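Local coordinates for T-cell surface glycoprotein CD1A1 antigen (Gallus gallus, PDB 3JVG), which probably presents lipid antigens to T cells, as other members of the MHC class I-like CD1 family do at the cell surface, at residues Y207-A212 against L239-R244; L228-V233 against L243-L248. All blocks are in the same frame, centred on the assembly; numbering follows the deposited sequence.

Contact 1. Residues Y207-A212 against L239-R244; sequences YPRPIA and LTYQLR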
ATOM      1  N   TYR A 207     -14.961   2.712  -2.506  1.00 17.43           N
ATOM      2  CA  TYR A 207     -13.892   3.001  -3.451  1.00 17.61           C
ATOM      3  C   TYR A 207     -14.381   4.199  -4.246  1.00 18.48           C
ATOM      4  O   TYR A 207     -15.561   4.238  -4.639  1.00 19.01           O
ATOM      5  CB  TYR A 207     -13.628   1.810  -4.400  1.00 17.70           C
ATOM      6  CG  TYR A 207     -12.407   2.073  -5.278  1.00 18.77           C
ATOM      7  CD1 TYR A 207     -11.119   1.732  -4.830  1.00 17.71           C
ATOM      8  CD2 TYR A 207     -12.531   2.725  -6.509  1.00 19.01           C
ATOM      9  CE1 TYR A 207     -10.028   1.972  -5.597  1.00 18.29           C
ATOM     10  CE2 TYR A 207     -11.416   2.986  -7.300  1.00 19.65           C
ATOM     11  CZ  TYR A 207     -10.172   2.594  -6.834  1.00 19.59           C
ATOM     12  OH  TYR A 207      -9.064   2.809  -7.560  1.00 20.11           O
ATOM     13  N   PRO A 208     -13.492   5.184  -4.492  1.00 18.96           N
ATOM     14  CA  PRO A 208     -12.052   5.298  -4.147  1.00 18.84           C
ATOM     15  C   PRO A 208     -11.778   5.629  -2.665  1.00 18.36           C
ATOM     16  O   PRO A 208     -12.695   5.906  -1.903  1.00 18.13           O
ATOM     17  CB  PRO A 208     -11.578   6.466  -5.041  1.00 20.65           C
ATOM     18  CG  PRO A 208     -12.823   7.323  -5.217  1.00 20.83           C
ATOM     19  CD  PRO A 208     -13.982   6.366  -5.239  1.00 20.18           C
ATOM     20  N   ARG A 209     -10.503   5.645  -2.307  1.00 18.48           N
ATOM     21  CA  ARG A 209     -10.030   5.729  -0.937  1.00 19.04           C
ATOM     22  C   ARG A 209     -10.397   7.026  -0.147  1.00 18.87           C
ATOM     23  O   ARG A 209     -10.675   6.919   1.032  1.00 20.13           O
ATOM     24  CB  ARG A 209      -8.516   5.468  -0.941  1.00 20.08           C
ATOM     25  CG  ARG A 209      -7.900   5.212   0.450  1.00 24.14           C
ATOM     26  CD  ARG A 209      -6.372   4.971   0.290  1.00 30.58           C
ATOM     27  NE  ARG A 209      -5.784   4.194   1.381  1.00 35.79           N
ATOM     28  CZ  ARG A 209      -5.187   4.744   2.437  1.00 40.53           C
ATOM     29  NH1 ARG A 209      -5.101   6.071   2.522  1.00 38.47           N
ATOM     30  NH2 ARG A 209      -4.663   3.969   3.401  1.00 41.21           N
ATOM     31  N   PRO A 210     -10.408   8.227  -0.771  1.00 19.78           N
ATOM     32  CA  PRO A 210     -10.703   9.439   0.057  1.00 20.93           C
ATOM     33  C   PRO A 210     -12.100   9.375   0.607  1.00 20.38           C
ATOM     34  O   PRO A 210     -13.008   9.007  -0.104  1.00 19.51           O
ATOM     35  CB  PRO A 210     -10.605  10.613  -0.921  1.00 21.93           C
ATOM     36  CG  PRO A 210      -9.800  10.050  -2.146  1.00 22.70           C
ATOM     37  CD  PRO A 210     -10.077   8.554  -2.173  1.00 20.78           C
ATOM     38  N   ILE A 211     -12.256   9.694   1.888  1.00 21.96           N
ATOM     39  CA  ILE A 211     -13.564   9.640   2.534  1.00 22.32           C
ATOM     40  C   ILE A 211     -13.497  10.566   3.704  1.00 23.71           C
ATOM     41  O   ILE A 211     -12.403  10.915   4.130  1.00 25.63           O
ATOM     42  CB  ILE A 211     -13.952   8.165   2.983  1.00 20.67           C
ATOM     43  CG1 ILE A 211     -15.459   8.069   3.241  1.00 19.15           C
ATOM     44  CG2 ILE A 211     -13.169   7.698   4.214  1.00 21.07           C
ATOM     45  CD1 ILE A 211     -15.940   6.657   3.435  1.00 19.00           C
ATOM     46  N   ALA A 212     -14.647  10.990   4.210  1.00 24.21           N
ATOM     47  CA  ALA A 212     -14.698  11.826   5.406  1.00 25.18           C
ATOM     48  C   ALA A 212     -15.793  11.255   6.299  1.00 25.50           C
ATOM     49  O   ALA A 212     -16.978  11.225   5.940  1.00 26.14           O
ATOM     50  CB  ALA A 212     -14.977  13.322   5.037  1.00 25.26           C
ATOM     51  N   LEU A 239     -10.239  -4.526  -3.643  1.00 17.55           N
ATOM     52  CA  LEU A 239      -9.993  -3.101  -3.889  1.00 17.15           C
ATOM     53  C   LEU A 239     -11.147  -2.131  -3.488  1.00 16.93           C
ATOM     54  O   LEU A 239     -11.647  -1.306  -4.297  1.00 17.12           O
ATOM     55  CB  LEU A 239      -9.530  -2.872  -5.345  1.00 17.66           C
ATOM     56  CG  LEU A 239      -8.899  -1.472  -5.616  1.00 17.71           C
ATOM     57  CD1 LEU A 239      -7.683  -1.168  -4.742  1.00 20.58           C
ATOM     58  CD2 LEU A 239      -8.584  -1.315  -7.091  1.00 18.94           C
ATOM     59  N   THR A 240     -11.552  -2.251  -2.223  1.00 16.77           N
ATOM     60  CA  THR A 240     -12.418  -1.289  -1.580  1.00 16.64           C
ATOM     61  C   THR A 240     -11.710  -1.115  -0.270  1.00 16.50           C
ATOM     62  O   THR A 240     -10.695  -1.786  -0.049  1.00 16.63           O
ATOM     63  CB  THR A 240     -13.848  -1.817  -1.360  1.00 17.03           C
ATOM     64  OG1 THR A 240     -13.851  -2.995  -0.543  1.00 17.39           O
ATOM     65  CG2 THR A 240     -14.526  -2.116  -2.696  1.00 17.51           C
ATOM     66  N   TYR A 241     -12.229  -0.236   0.581  1.00 16.45           N
ATOM     67  CA  TYR A 241     -11.568   0.180   1.785  1.00 16.54           C
ATOM     68  C   TYR A 241     -12.536   0.162   2.976  1.00 16.80           C
ATOM     69  O   TYR A 241     -13.779   0.099   2.800  1.00 16.91           O
ATOM     70  CB  TYR A 241     -10.998   1.569   1.582  1.00 16.54           C
ATOM     71  CG  TYR A 241      -9.862   1.603   0.541  1.00 16.68           C
ATOM     72  CD1 TYR A 241      -8.563   1.233   0.906  1.00 17.04           C
ATOM     73  CD2 TYR A 241     -10.105   1.971  -0.785  1.00 16.74           C
ATOM     74  CE1 TYR A 241      -7.493   1.270  -0.003  1.00 17.44           C
ATOM     75  CE2 TYR A 241      -9.049   2.001  -1.752  1.00 17.16           C
ATOM     76  CZ  TYR A 241      -7.744   1.623  -1.349  1.00 18.53           C
ATOM     77  OH  TYR A 241      -6.662   1.625  -2.228  1.00 18.13           O
ATOM     78  N   GLN A 242     -11.941   0.230   4.186  1.00 17.17           N
ATOM     79  CA  GLN A 242     -12.665   0.186   5.419  1.00 18.10           C
ATOM     80  C   GLN A 242     -12.055   1.182   6.311  1.00 19.22           C
ATOM     81  O   GLN A 242     -10.832   1.389   6.269  1.00 19.93           O
ATOM     82  CB  GLN A 242     -12.492  -1.142   6.153  1.00 18.83           C
ATOM     83  CG  GLN A 242     -12.976  -2.351   5.456  1.00 22.14           C
ATOM     84  CD  GLN A 242     -13.403  -3.469   6.447  1.00 22.25           C
ATOM     85  OE1 GLN A 242     -13.763  -3.222   7.620  1.00 22.68           O
ATOM     86  NE2 GLN A 242     -13.338  -4.695   5.967  1.00 20.55           N
ATOM     87  N   LEU A 243     -12.901   1.750   7.169  1.00 20.08           N
ATOM     88  CA  LEU A 243     -12.478   2.750   8.154  1.00 22.78           C
ATOM     89  C   LEU A 243     -13.273   2.506   9.431  1.00 23.71           C
ATOM     90  O   LEU A 243     -14.448   2.169   9.339  1.00 24.43           O
ATOM     91  CB  LEU A 243     -12.823   4.185   7.687  1.00 21.69           C
ATOM     92  CG  LEU A 243     -11.749   5.280   7.785  1.00 25.65           C
ATOM     93  CD1 LEU A 243     -12.310   6.705   7.837  1.00 27.34           C
ATOM     94  CD2 LEU A 243     -10.748   5.084   8.918  1.00 24.77           C
ATOM     95  N   ARG A 244     -12.662   2.727  10.602  1.00 24.81           N
ATOM     96  CA  ARG A 244     -13.432   2.834  11.837  1.00 26.96           C
ATOM     97  C   ARG A 244     -13.132   4.152  12.541  1.00 26.44           C
ATOM     98  O   ARG A 244     -11.994   4.583  12.577  1.00 27.11           O
ATOM     99  CB  ARG A 244     -13.176   1.651  12.802  1.00 29.15           C
ATOM    100  CG  ARG A 244     -13.356   0.245  12.165  1.00 32.58           C
ATOM    101  CD  ARG A 244     -13.583  -0.889  13.166  1.00 38.07           C
ATOM    102  NE  ARG A 244     -12.397  -1.283  13.935  1.00 43.04           N
ATOM    103  CZ  ARG A 244     -11.385  -2.026  13.470  1.00 43.12           C
ATOM    104  NH1 ARG A 244     -11.387  -2.443  12.198  1.00 39.96           N
ATOM    105  NH2 ARG A 244     -10.353  -2.331  14.277  1.00 41.73           N
TER
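The ring of Y241 carries the side chain of R209 on one face: CG of R209 lies 3.8 Å from the ring centroid and only 3° off the ring normal, a CH-pi contact over the centre. The arginine crosses the tyrosine at about a right angle, its chain extended from CG to NE, so that CB sits above CE2, at 3.6 Å from that atom, and NE hangs above and just beyond the rim at CE1. The guanidinium plane stands 88° from the ring plane, with CE1 of Y241 at the guanidinium's edge. At the rim of the same ring, near its plane, CD1 of Y207 approaches CE2 of Y241 at 3.7 Å; the two tyrosines lie side by side and point the same way. P208, which follows a cis peptide bond, puts its CB over one face of the Y207 ring, offset toward the rim. L239 meets this ring through CG, 3.6 Å from CE1 of Y207, while its carbonyl O approaches CD1 obliquely. Y207 reaches along Y241 because its CG stands anti to the backbone N (chi1 -174°), and the two hydroxyls hydrogen-bond one carboxylate, Y207 at OD1 and Y241 at OD2 of D32. That shared carboxylate probably fixes the two phenols relative to each other and ties the immunoglobulin domain to the MHC-like domain, while R179 adds a cation-pi contact to Y207 and a hydrogen bond to O of L239. Farther along, CG2 of I211 and CD1 of L243 slide past each other at 3.9 Å. The contact lies at the D32-facing end of the C1-set domain, where the loop leaving strand 197-206 for strand 212-217 packs on the early part of strand 241-249, beside V233 of strand 228-235 and F206.

Contact 2. Residues L228-V233 against L243-L248; sequences LSTGTV and LRSTLL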
ATOM      1  N   LEU A 228     -12.271  11.771  20.444  1.00 37.88           N
ATOM      2  CA  LEU A 228     -12.609  11.361  19.067  1.00 36.51           C
ATOM      3  C   LEU A 228     -11.372  10.782  18.373  1.00 36.53           C
ATOM      4  O   LEU A 228     -10.451  11.515  18.043  1.00 36.68           O
ATOM      5  CB  LEU A 228     -13.114  12.569  18.239  1.00 34.57           C
ATOM      6  CG  LEU A 228     -13.916  12.416  16.921  1.00 34.15           C
ATOM      7  CD1 LEU A 228     -14.428  13.772  16.430  1.00 31.00           C
ATOM      8  CD2 LEU A 228     -13.135  11.729  15.802  1.00 31.30           C
ATOM      9  N   SER A 229     -11.380   9.490  18.098  1.00 37.63           N
ATOM     10  CA  SER A 229     -10.342   8.887  17.262  1.00 40.08           C
ATOM     11  C   SER A 229     -10.879   8.600  15.871  1.00 39.81           C
ATOM     12  O   SER A 229     -11.848   7.866  15.717  1.00 40.50           O
ATOM     13  CB  SER A 229      -9.843   7.602  17.903  1.00 40.91           C
ATOM     14  OG  SER A 229      -9.526   7.878  19.286  1.00 45.49           O
ATOM     15  N   THR A 230     -10.307   9.183  14.832  1.00 40.46           N
ATOM     16  CA  THR A 230     -10.553   8.514  13.586  1.00 40.42           C
ATOM     17  C   THR A 230      -9.392   7.612  13.214  1.00 40.87           C
ATOM     18  O   THR A 230      -8.210   7.970  13.365  1.00 43.16           O
ATOM     19  CB  THR A 230     -10.955   9.369  12.448  1.00 40.44           C
ATOM     20  OG1 THR A 230     -11.019   8.483  11.292  1.00 40.23           O
ATOM     21  CG2 THR A 230      -9.944  10.516  12.267  1.00 40.33           C
ATOM     22  N   GLY A 231      -9.738   6.402  12.807  1.00 39.71           N
ATOM     23  CA  GLY A 231      -8.736   5.356  12.675  1.00 38.76           C
ATOM     24  C   GLY A 231      -8.012   5.568  11.379  1.00 36.97           C
ATOM     25  O   GLY A 231      -8.097   6.629  10.790  1.00 37.09           O
ATOM     26  N   THR A 232      -7.285   4.555  10.946  1.00 36.05           N
ATOM     27  CA  THR A 232      -6.599   4.613   9.690  1.00 34.87           C
ATOM     28  C   THR A 232      -7.396   3.764   8.667  1.00 30.40           C
ATOM     29  O   THR A 232      -8.129   2.859   9.060  1.00 29.35           O
ATOM     30  CB  THR A 232      -5.120   4.160   9.852  1.00 37.37           C
ATOM     31  OG1 THR A 232      -5.084   2.758  10.147  1.00 42.63           O
ATOM     32  CG2 THR A 232      -4.471   4.915  11.010  1.00 41.16           C
ATOM     33  N   VAL A 233      -7.302   4.107   7.388  1.00 25.84           N
ATOM     34  CA  VAL A 233      -8.029   3.389   6.335  1.00 22.96           C
ATOM     35  C   VAL A 233      -7.362   2.034   6.076  1.00 20.95           C
ATOM     36  O   VAL A 233      -6.135   1.964   5.977  1.00 20.06           O
ATOM     37  CB  VAL A 233      -8.016   4.216   5.029  1.00 22.87           C
ATOM     38  CG1 VAL A 233      -8.644   3.467   3.850  1.00 20.60           C
ATOM     39  CG2 VAL A 233      -8.704   5.588   5.282  1.00 23.10           C
ATOM     40  N   LEU A 243     -12.901   1.750   7.169  1.00 20.08           N
ATOM     41  CA  LEU A 243     -12.478   2.750   8.154  1.00 22.78           C
ATOM     42  C   LEU A 243     -13.273   2.506   9.431  1.00 23.71           C
ATOM     43  O   LEU A 243     -14.448   2.169   9.339  1.00 24.43           O
ATOM     44  CB  LEU A 243     -12.823   4.185   7.687  1.00 21.69           C
ATOM     45  CG  LEU A 243     -11.749   5.280   7.785  1.00 25.65           C
ATOM     46  CD1 LEU A 243     -12.310   6.705   7.837  1.00 27.34           C
ATOM     47  CD2 LEU A 243     -10.748   5.084   8.918  1.00 24.77           C
ATOM     48  N   ARG A 244     -12.662   2.727  10.602  1.00 24.81           N
ATOM     49  CA  ARG A 244     -13.432   2.834  11.837  1.00 26.96           C
ATOM     50  C   ARG A 244     -13.132   4.152  12.541  1.00 26.44           C
ATOM     51  O   ARG A 244     -11.994   4.583  12.577  1.00 27.11           O
ATOM     52  CB  ARG A 244     -13.176   1.651  12.802  1.00 29.15           C
ATOM     53  CG  ARG A 244     -13.356   0.245  12.165  1.00 32.58           C
ATOM     54  CD  ARG A 244     -13.583  -0.889  13.166  1.00 38.07           C
ATOM     55  NE  ARG A 244     -12.397  -1.283  13.935  1.00 43.04           N
ATOM     56  CZ  ARG A 244     -11.385  -2.026  13.470  1.00 43.12           C
ATOM     57  NH1 ARG A 244     -11.387  -2.443  12.198  1.00 39.96           N
ATOM     58  NH2 ARG A 244     -10.353  -2.331  14.277  1.00 41.73           N
ATOM     59  N   SER A 245     -14.157   4.780  13.089  1.00 26.10           N
ATOM     60  CA  SER A 245     -14.002   6.024  13.834  1.00 26.56           C
ATOM     61  C   SER A 245     -14.755   5.846  15.136  1.00 27.71           C
ATOM     62  O   SER A 245     -15.834   5.227  15.148  1.00 27.41           O
ATOM     63  CB  SER A 245     -14.598   7.208  13.010  1.00 26.42           C
ATOM     64  OG  SER A 245     -14.715   8.396  13.791  1.00 26.45           O
ATOM     65  N   THR A 246     -14.206   6.379  16.233  1.00 28.78           N
ATOM     66  CA  THR A 246     -14.826   6.224  17.519  1.00 30.31           C
ATOM     67  C   THR A 246     -14.941   7.536  18.296  1.00 32.29           C
ATOM     68  O   THR A 246     -14.149   8.484  18.074  1.00 32.09           O
ATOM     69  CB  THR A 246     -14.130   5.153  18.418  1.00 31.95           C
ATOM     70  OG1 THR A 246     -12.843   5.621  18.850  1.00 34.13           O
ATOM     71  CG2 THR A 246     -14.001   3.827  17.716  1.00 29.90           C
ATOM     72  N   LEU A 247     -15.910   7.540  19.227  1.00 32.76           N
ATOM     73  CA  LEU A 247     -16.260   8.678  20.049  1.00 34.08           C
ATOM     74  C   LEU A 247     -16.642   8.213  21.429  1.00 36.83           C
ATOM     75  O   LEU A 247     -17.616   7.485  21.623  1.00 36.39           O
ATOM     76  CB  LEU A 247     -17.433   9.469  19.460  1.00 32.52           C
ATOM     77  CG  LEU A 247     -17.761  10.752  20.213  1.00 32.25           C
ATOM     78  CD1 LEU A 247     -16.559  11.651  20.409  1.00 31.79           C
ATOM     79  CD2 LEU A 247     -18.908  11.495  19.529  1.00 31.54           C
ATOM     80  N   LEU A 248     -15.836   8.642  22.386  1.00 40.27           N
ATOM     81  CA  LEU A 248     -16.087   8.391  23.791  1.00 44.62           C
ATOM     82  C   LEU A 248     -17.169   9.397  24.220  1.00 46.16           C
ATOM     83  O   LEU A 248     -17.019  10.611  24.039  1.00 46.06           O
ATOM     84  CB  LEU A 248     -14.784   8.569  24.559  1.00 46.44           C
ATOM     85  CG  LEU A 248     -14.478   7.816  25.861  1.00 50.16           C
ATOM     86  CD1 LEU A 248     -14.730   6.306  25.758  1.00 49.80           C
ATOM     87  CD2 LEU A 248     -13.026   8.105  26.249  1.00 51.04           C
TER
HETATM   88  O   HOH W   1      -9.825   2.148  11.058  1.00  4.77           O
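A beta hairpin of the C1-set immunoglobulin domain brings L228-V233 antiparallel to L243-L248, the axes of 228-230 and 243-248 being 4.7 Å apart. S229 and T246 form the hydrogen-bonded pair: N of T246 bonds O of S229 at 2.8 Å, and N of S229 bonds O of T246 at 2.9 Å. L228 with L247 and T230 with S245 are non-hydrogen-bonded pairs. N of G231 bonds O of R244 at 2.9 Å; past it the direct backbone bonding is interrupted, and a water accepts from N of R244 and donates to O of T232. CD2 of L243 packs 3.4 Å from O of T232, and its CG lies 4.0 Å from CG2 of V233. S245 swings OG away from its own amide (chi1 168°) on the face shared with L228, T230 and L247; this OG gives a long, weak bond to O of S229 and accepts a weak one from NE1 of W215. On that face L243 and S245 touch V213 and L247 touches W215, both on strand 212-217 of the second sheet; strand 197-206 flanks 241-249 on its other side, while 228-235 is outermost.

Overall arrangement
Both contacts lie within the C1-set immunoglobulin domain, their centres about 13 Å apart. Along the chain, 207-212 comes first, then 228-233, and the second segments, 239-244 and 243-248, overlap at L243 and R244 on strand 241-249. Contact 1 sets the early part of that strand against the loop between strands 197-206 and 212-217, which belong to different sheets, whereas contact 2 pairs its continuation with edge strand 228-235. V233 joins the two contacts. Strand 241-249 thus runs from the MHC-facing end into the sheet formed with 184-191, 197-206 and 228-235, where R244 makes a cation-pi contact with the chain of another protein.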